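Local coordinates for ferritin like protein (Caulobacter vibrioides, PDB 3HL1) that is of unknown function but belongs to the ferritin-like family of helical-bundle proteins and probably binds metal, at residues 65-70 with 160-165. Sequence-based numbering, arbitrary orientation.
Sequences ANAYGY and GHVRGN
A Schellman motif ends helix 42-67 of the ferritin-like domain, and the chain leaving helix 144-157 runs across that C-terminus, joined to it mainly through A67, Y68, V162 and R163. The last helical residue offers its carbonyl outward: R163 N donates to A67 O over 2.9 Å in a nearly straight bond (169° at the hydrogen), with the donor tilted 22° out of the carbonyl plane. V162 CA adds a CA-H...O contact, 3.3 Å from A67 O; the amide and the CA-H on either side of the V162 carbonyl both meet the A67 oxygen.

G69, with positive phi, closes the motif: within the final turn G69 N bonds N66 O, and Y70 N reaches back to A65 O at 2.9 Å. Within this turn, the Y68 ring presents one face to V162. V162 CG2 sits 3.5 Å from the centroid of the Y68 ring, a CH-pi contact displaced toward the hydroxyl end, where Y68 CZ is 3.3 Å from it. With chi1 at 177°, the other methyl, V162 CG1, is anti to the valine N and lies 4.1 Å from A67 CB, and each branch of the valine thus meets a different residue, CG1 A67 and CG2 Y68. Y68 OH is hydrogen-bonded to M155 O of helix 144-157, while L11 of helix 8-35 also packs against the tyrosine.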
loop_
_atom_site.group_PDB
_atom_site.type_symbol
_atom_site.label_atom_id
_atom_site.label_comp_id
_atom_site.label_asym_id
_atom_site.label_seq_id
_atom_site.Cartn_x
_atom_site.Cartn_y
_atom_site.Cartn_z
ATOM N N ALA A 65 -3.431 -13.271 -6.519
ATOM C CA ALA A 65 -4.878 -13.309 -6.761
ATOM C C ALA A 65 -5.142 -13.917 -8.136
ATOM O O ALA A 65 -6.035 -14.752 -8.291
ATOM C CB ALA A 65 -5.490 -11.896 -6.652
ATOM N N ASN A 66 -4.429 -13.448 -9.148
ATOM C CA ASN A 66 -4.622 -13.962 -10.490
ATOM C C ASN A 66 -4.337 -15.459 -10.636
ATOM O O ASN A 66 -5.044 -16.166 -11.399
ATOM C CB ASN A 66 -3.866 -13.150 -11.566
ATOM C CG ASN A 66 -4.655 -11.988 -12.053
ATOM O OD1 ASN A 66 -5.729 -12.147 -12.656
ATOM N ND2 ASN A 66 -4.182 -10.790 -11.739
ATOM N N ALA A 67 -3.317 -15.942 -9.954
ATOM C CA ALA A 67 -3.025 -17.376 -9.923
ATOM C C ALA A 67 -4.223 -18.184 -9.389
ATOM O O ALA A 67 -4.461 -19.296 -9.876
ATOM C CB ALA A 67 -1.828 -17.673 -9.076
ATOM N N TYR A 68 -4.975 -17.622 -8.421
ATOM C CA TYR A 68 -6.189 -18.240 -7.894
ATOM C C TYR A 68 -7.464 -17.938 -8.720
ATOM O O TYR A 68 -8.552 -18.364 -8.351
ATOM C CB TYR A 68 -6.423 -17.823 -6.444
ATOM C CG TYR A 68 -5.544 -18.536 -5.464
ATOM C CD1 TYR A 68 -4.203 -18.175 -5.289
ATOM C CD2 TYR A 68 -6.041 -19.589 -4.687
ATOM C CE1 TYR A 68 -3.398 -18.816 -4.361
ATOM C CE2 TYR A 68 -5.217 -20.255 -3.765
ATOM C CZ TYR A 68 -3.906 -19.850 -3.608
ATOM O OH TYR A 68 -3.082 -20.514 -2.715
ATOM N N GLY A 69 -7.320 -17.181 -9.793
ATOM C CA GLY A 69 -8.381 -16.879 -10.729
ATOM C C GLY A 69 -9.097 -15.539 -10.577
ATOM O O GLY A 69 -10.132 -15.308 -11.213
ATOM N N TYR A 70 -8.595 -14.669 -9.707
ATOM C CA TYR A 70 -9.195 -13.368 -9.468
ATOM C C TYR A 70 -8.302 -12.218 -9.939
ATOM O O TYR A 70 -7.226 -12.024 -9.438
ATOM C CB TYR A 70 -9.471 -13.181 -7.976
ATOM C CG TYR A 70 -10.113 -11.879 -7.581
ATOM C CD1 TYR A 70 -11.479 -11.667 -7.770
ATOM C CD2 TYR A 70 -9.367 -10.866 -7.021
ATOM C CE1 TYR A 70 -12.091 -10.475 -7.405
ATOM C CE2 TYR A 70 -9.957 -9.661 -6.626
ATOM C CZ TYR A 70 -11.307 -9.458 -6.844
ATOM O OH TYR A 70 -11.916 -8.260 -6.509
ATOM N N GLY A 160 -5.963 -25.842 -4.725
ATOM C CA GLY A 160 -6.425 -26.515 -5.917
ATOM C C GLY A 160 -6.815 -25.623 -7.053
ATOM O O GLY A 160 -6.822 -26.056 -8.200
ATOM N N HIS A 161 -7.141 -24.363 -6.752
ATOM C CA HIS A 161 -7.487 -23.385 -7.752
ATOM C C HIS A 161 -6.295 -22.716 -8.409
ATOM O O HIS A 161 -6.484 -21.963 -9.373
ATOM C CB HIS A 161 -8.367 -22.311 -7.124
ATOM C CG HIS A 161 -9.752 -22.772 -6.854
ATOM N ND1 HIS A 161 -10.149 -23.209 -5.610
ATOM C CD2 HIS A 161 -10.834 -22.890 -7.670
ATOM C CE1 HIS A 161 -11.425 -23.559 -5.663
ATOM N NE2 HIS A 161 -11.858 -23.399 -6.902
ATOM N N VAL A 162 -5.089 -22.930 -7.882
ATOM C CA VAL A 162 -3.909 -22.271 -8.448
ATOM C C VAL A 162 -3.573 -22.795 -9.829
ATOM O O VAL A 162 -3.435 -23.997 -10.036
ATOM C CB VAL A 162 -2.709 -22.364 -7.561
ATOM C CG1 VAL A 162 -1.510 -21.707 -8.305
ATOM C CG2 VAL A 162 -3.025 -21.715 -6.181
ATOM N N ARG A 163 -3.488 -21.873 -10.768
ATOM C CA ARG A 163 -3.062 -22.141 -12.144
ATOM C C ARG A 163 -1.833 -21.296 -12.464
ATOM O O ARG A 163 -1.784 -20.083 -12.173
ATOM C CB ARG A 163 -4.198 -21.826 -13.112
ATOM C CG ARG A 163 -5.294 -22.858 -13.097
ATOM C CD ARG A 163 -6.477 -22.377 -13.892
ATOM N NE ARG A 163 -7.512 -23.374 -14.180
ATOM C CZ ARG A 163 -8.581 -23.643 -13.418
ATOM N NH1 ARG A 163 -8.758 -23.079 -12.218
ATOM N NH2 ARG A 163 -9.455 -24.543 -13.838
ATOM N N GLY A 164 -0.822 -21.921 -13.076
ATOM C CA GLY A 164 0.415 -21.213 -13.388
ATOM C C GLY A 164 0.322 -20.319 -14.582
ATOM O O GLY A 164 -0.480 -20.559 -15.487
ATOM N N ASN A 165 1.121 -19.257 -14.577
ATOM C CA ASN A 165 1.208 -18.328 -15.723
ATOM C C ASN A 165 -0.095 -17.649 -16.090
ATOM O O ASN A 165 -0.344 -17.329 -17.242
ATOM C CB ASN A 165 1.806 -19.059 -16.938
ATOM C CG ASN A 165 3.210 -19.517 -16.674
ATOM O OD1 ASN A 165 4.025 -18.747 -16.165
ATOM N ND2 ASN A 165 3.495 -20.772 -16.979
#